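Local coordinates for protein peptidoglycan-N-acetylmuramic acid deacetylase PdaA (Bacillus subtilis, PDB 1NY1) that removes the acetyl group from N-acetylmuramic acid residues of peptidoglycan glycan strands, leading to muramic delta-lactam in the spore cortex, and is required for germination, at residues 207-210 and 211-215; 52-56 and 57-61. All blocks are in the same frame, centred on the assembly; numbering follows the deposited sequence.

Interaction 1 (207-210 and 211-215); sequences EALD and DAITD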
loop_
_atom_site.group_PDB
_atom_site.type_symbol
_atom_site.label_atom_id
_atom_site.label_comp_id
_atom_site.label_asym_id
_atom_site.label_seq_id
_atom_site.Cartn_x
_atom_site.Cartn_y
_atom_site.Cartn_z
ATOM N N GLU A 207 9.187 7.811 -13.410
ATOM C CA GLU A 207 10.461 8.516 -13.466
ATOM C C GLU A 207 10.775 9.128 -12.098
ATOM O O GLU A 207 11.923 9.119 -11.654
ATOM C CB GLU A 207 10.413 9.619 -14.533
ATOM C CG GLU A 207 10.394 9.149 -15.999
ATOM C CD GLU A 207 9.100 8.453 -16.427
ATOM O OE1 GLU A 207 8.060 8.607 -15.753
ATOM O OE2 GLU A 207 9.124 7.763 -17.467
ATOM N N ALA A 208 9.756 9.661 -11.429
ATOM C CA ALA A 208 9.969 10.249 -10.111
ATOM C C ALA A 208 10.426 9.151 -9.155
ATOM O O ALA A 208 11.358 9.346 -8.376
ATOM C CB ALA A 208 8.682 10.900 -9.595
ATOM N N LEU A 209 9.779 7.989 -9.227
ATOM C CA LEU A 209 10.132 6.866 -8.361
ATOM C C LEU A 209 11.559 6.394 -8.636
ATOM O O LEU A 209 12.310 6.067 -7.711
ATOM C CB LEU A 209 9.158 5.703 -8.568
ATOM C CG LEU A 209 9.390 4.432 -7.735
ATOM C CD1 LEU A 209 9.200 4.725 -6.246
ATOM C CD2 LEU A 209 8.405 3.361 -8.181
ATOM N N ASP A 210 11.929 6.355 -9.912
ATOM C CA ASP A 210 13.271 5.937 -10.307
ATOM C C ASP A 210 14.299 6.849 -9.613
ATOM O O ASP A 210 15.242 6.367 -8.980
ATOM C CB ASP A 210 13.395 6.026 -11.835
ATOM C CG ASP A 210 14.665 5.389 -12.374
ATOM O OD1 ASP A 210 15.485 4.852 -11.587
ATOM O OD2 ASP A 210 14.835 5.426 -13.609
ATOM N N ASP A 211 14.104 8.163 -9.719
ATOM C CA ASP A 211 15.012 9.133 -9.102
ATOM C C ASP A 211 14.998 9.055 -7.581
ATOM O O ASP A 211 16.039 9.160 -6.930
ATOM C CB ASP A 211 14.647 10.564 -9.517
ATOM C CG ASP A 211 14.869 10.825 -10.999
ATOM O OD1 ASP A 211 15.388 9.930 -11.699
ATOM O OD2 ASP A 211 14.524 11.932 -11.458
ATOM N N ALA A 212 13.809 8.883 -7.015
ATOM C CA ALA A 212 13.654 8.803 -5.569
ATOM C C ALA A 212 14.397 7.607 -4.990
ATOM O O ALA A 212 15.097 7.735 -3.990
ATOM C CB ALA A 212 12.172 8.729 -5.204
ATOM N N ILE A 213 14.245 6.440 -5.609
ATOM C CA ILE A 213 14.935 5.257 -5.107
ATOM C C ILE A 213 16.441 5.462 -5.234
ATOM O O ILE A 213 17.192 5.210 -4.291
ATOM C CB ILE A 213 14.532 3.986 -5.883
ATOM C CG1 ILE A 213 13.061 3.665 -5.612
ATOM C CG2 ILE A 213 15.401 2.806 -5.438
ATOM C CD1 ILE A 213 12.523 2.546 -6.467
ATOM N N THR A 214 16.882 5.923 -6.399
ATOM C CA THR A 214 18.301 6.155 -6.608
ATOM C C THR A 214 18.866 7.056 -5.508
ATOM O O THR A 214 19.812 6.678 -4.818
ATOM C CB THR A 214 18.571 6.802 -7.982
ATOM O OG1 THR A 214 18.071 5.950 -9.018
ATOM C CG2 THR A 214 20.069 7.004 -8.191
ATOM N N ASP A 215 18.276 8.233 -5.323
ATOM C CA ASP A 215 18.764 9.165 -4.308
ATOM C C ASP A 215 18.576 8.706 -2.863
ATOM O O ASP A 215 19.411 9.004 -2.004
ATOM C CB ASP A 215 18.134 10.546 -4.501
ATOM C CG ASP A 215 18.583 11.210 -5.786
ATOM O OD1 ASP A 215 19.806 11.202 -6.069
ATOM O OD2 ASP A 215 17.720 11.746 -6.515
#

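Interaction 2 (52-56 and 57-61); sequences GYENG and YTPKV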
loop_
_atom_site.group_PDB
_atom_site.type_symbol
_atom_site.label_atom_id
_atom_site.label_comp_id
_atom_site.label_asym_id
_atom_site.label_seq_id
_atom_site.Cartn_x
_atom_site.Cartn_y
_atom_site.Cartn_z
ATOM N N GLY A 52 -6.355 1.015 -8.658
ATOM C CA GLY A 52 -7.780 0.874 -8.920
ATOM C C GLY A 52 -8.082 0.808 -10.406
ATOM O O GLY A 52 -9.090 0.238 -10.810
ATOM N N TYR A 53 -7.217 1.417 -11.213
ATOM C CA TYR A 53 -7.353 1.410 -12.667
ATOM C C TYR A 53 -5.996 1.711 -13.287
ATOM O O TYR A 53 -5.064 2.122 -12.592
ATOM C CB TYR A 53 -8.386 2.440 -13.148
ATOM C CG TYR A 53 -8.027 3.867 -12.818
ATOM C CD1 TYR A 53 -8.293 4.396 -11.556
ATOM C CD2 TYR A 53 -7.390 4.679 -13.752
ATOM C CE1 TYR A 53 -7.931 5.698 -11.233
ATOM C CE2 TYR A 53 -7.021 5.982 -13.441
ATOM C CZ TYR A 53 -7.295 6.483 -12.178
ATOM O OH TYR A 53 -6.931 7.765 -11.858
ATOM N N GLU A 54 -5.889 1.522 -14.596
ATOM C CA GLU A 54 -4.626 1.741 -15.293
ATOM C C GLU A 54 -4.665 2.973 -16.195
ATOM O O GLU A 54 -5.654 3.214 -16.886
ATOM C CB GLU A 54 -4.295 0.480 -16.107
ATOM C CG GLU A 54 -2.989 0.503 -16.896
ATOM C CD GLU A 54 -1.756 0.709 -16.020
ATOM O OE1 GLU A 54 -1.836 0.498 -14.790
ATOM O OE2 GLU A 54 -0.698 1.067 -16.575
ATOM N N ASN A 55 -3.595 3.767 -16.173
ATOM C CA ASN A 55 -3.527 4.954 -17.014
ATOM C C ASN A 55 -2.271 4.938 -17.892
ATOM O O ASN A 55 -1.847 5.972 -18.407
ATOM C CB ASN A 55 -3.581 6.229 -16.164
ATOM C CG ASN A 55 -3.852 7.473 -16.996
ATOM O OD1 ASN A 55 -4.607 7.431 -17.969
ATOM N ND2 ASN A 55 -3.249 8.594 -16.604
ATOM N N GLY A 56 -1.670 3.757 -18.033
ATOM C CA GLY A 56 -0.515 3.592 -18.902
ATOM C C GLY A 56 0.904 3.645 -18.362
ATOM O O GLY A 56 1.845 3.550 -19.147
ATOM N N TYR A 57 1.073 3.758 -17.047
ATOM C CA TYR A 57 2.408 3.852 -16.476
ATOM C C TYR A 57 2.860 2.691 -15.598
ATOM O O TYR A 57 4.030 2.628 -15.218
ATOM C CB TYR A 57 2.533 5.155 -15.669
ATOM C CG TYR A 57 2.158 6.402 -16.444
ATOM C CD1 TYR A 57 2.910 6.814 -17.541
ATOM C CD2 TYR A 57 1.038 7.156 -16.090
ATOM C CE1 TYR A 57 2.558 7.948 -18.273
ATOM C CE2 TYR A 57 0.673 8.296 -16.817
ATOM C CZ TYR A 57 1.441 8.682 -17.910
ATOM O OH TYR A 57 1.086 9.785 -18.660
ATOM N N THR A 58 1.966 1.767 -15.268
ATOM C CA THR A 58 2.371 0.672 -14.391
ATOM C C THR A 58 3.502 -0.188 -14.960
ATOM O O THR A 58 4.349 -0.666 -14.210
ATOM C CB THR A 58 1.162 -0.185 -13.990
ATOM O OG1 THR A 58 0.191 0.664 -13.361
ATOM C CG2 THR A 58 1.576 -1.261 -12.994
ATOM N N PRO A 59 3.530 -0.397 -16.288
ATOM C CA PRO A 59 4.615 -1.204 -16.855
ATOM C C PRO A 59 5.958 -0.544 -16.545
ATOM O O PRO A 59 6.923 -1.222 -16.198
ATOM C CB PRO A 59 4.302 -1.203 -18.344
ATOM C CG PRO A 59 2.814 -1.220 -18.354
ATOM C CD PRO A 59 2.463 -0.194 -17.283
ATOM N N LYS A 60 6.025 0.780 -16.670
ATOM C CA LYS A 60 7.273 1.482 -16.378
ATOM C C LYS A 60 7.617 1.396 -14.892
ATOM O O LYS A 60 8.788 1.256 -14.531
ATOM C CB LYS A 60 7.204 2.948 -16.826
ATOM C CG LYS A 60 7.331 3.144 -18.344
ATOM C CD LYS A 60 7.564 4.611 -18.729
ATOM C CE LYS A 60 6.366 5.492 -18.370
ATOM N NZ LYS A 60 6.631 6.951 -18.594
ATOM N N VAL A 61 6.606 1.474 -14.031
ATOM C CA VAL A 61 6.843 1.373 -12.595
ATOM C C VAL A 61 7.457 0.014 -12.275
ATOM O O VAL A 61 8.389 -0.087 -11.477
ATOM C CB VAL A 61 5.537 1.535 -11.794
ATOM C CG1 VAL A 61 5.751 1.090 -10.349
ATOM C CG2 VAL A 61 5.086 2.990 -11.830
HETATM O O HOH W 1 -1.068 3.600 -14.780
HETATM O O HOH W 2 4.482 2.292 -18.821
#

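Interaction 1 (207-210 and 211-215)
D211, A212 and I213 each send their backbone N back four residues, to the carbonyl oxygens of E207, A208 and L209, so 207-215 is one unbroken run of alpha-helix within helix 205-219. The bond from A212 N to A208 O measures 2.8 Å. One residue on, D210 O is gripped twice by T214. Its backbone N comes in at 3.1 Å from D210 O, and its hydroxyl OG1 lies 2.9 Å from the same oxygen, from the opposite face of the carbonyl plane. T214 manages this because OG1 stands beside its own backbone N (chi1 -59°) and is carried back along the helix. The hydroxyl donates to the carbonyl and not to the D210 carboxylate next to it, whose OD1 stays 3.8 Å from T214 OG1. That OD1 is held instead by H68 NE2 and by a salt bridge to K67. On D211 the first torsion (chi1 -66°) lays the carboxylate back beside the preceding turn, with CG 3.5 Å from E207 O, while OD2 pairs with K179 of helix 179-188. With an alanine here, K179 would probably lose its carboxylate mate and the tie between the two helices would be weakened. On the inward face L209 meets I213 at an angle: its CG is 3.9 Å from I213 CD1, and its CD1 touches the same methyl. Both side chains rest on L47 of strand 44-51, and A208 faces M186 of helix 179-188. This is an amphipathic helix on the outside of the NodB deacetylase fold, with aliphatic residues turned to the parallel sheet and acids pairing with lysines of the neighbouring helices.

Interaction 2 (52-56 and 57-61)
E54 reaches forward to T58, and its carboxylate bonds to two groups at the start of helix 58-67. OE1 takes the hydroxyl of T58 in a very short bond, OG1 to OE1 2.5 Å. OE2 accepts T58 N at 3.0 Å, using its syn lone pair, the one on the side of OE1. The bend at chi2 (59°) folds the acid toward the helix, where two bonds to one residue fix its rotation; P59 CD packs 3.5 Å from E54 OE2. This is the tight part of the turn. The side through N55, G56 and Y57 is looser and wetter. One water accepts from both N55 N and Y57 N, and a second joins G56 O to K60 N, 2.9 Å from G56 O. G56 has a positive phi (96°), at which a CB would jam against the carbonyl oxygen of N55. That N55 O lies over one face of the Y57 ring, 3.8 Å from CE2. The N55 amide stands nearly perpendicular to the ring, with ND2 bonded to V201 O. The whole turn links strand 44-51, which carries D50, the proton acceptor by similarity, to helix 58-67, with E54, T58 and P59 against L87 of helix 85-93 and Y57 against N205 of helix 205-219.

Interactions 1 and 2 have centres about 17 Å apart but meet where helix 58-67 runs beside helix 205-219. The joint is a salt bridge, K60 NZ to E207 OE2 at 2.9 Å, backed by an apolar touch of V61 CG1 on L209 CD2 at 4.1 Å. Both lie close to the probable catalytic site. The side chain of T58 in interaction 2 lies about 9 Å from that of H199, the proton donor by similarity, and the side chain of L209 in interaction 1 about 10 Å from that of H199. A208 is about 8 Å, side chain to side chain, from D170, which by similarity raises the pKa of the active-site histidine.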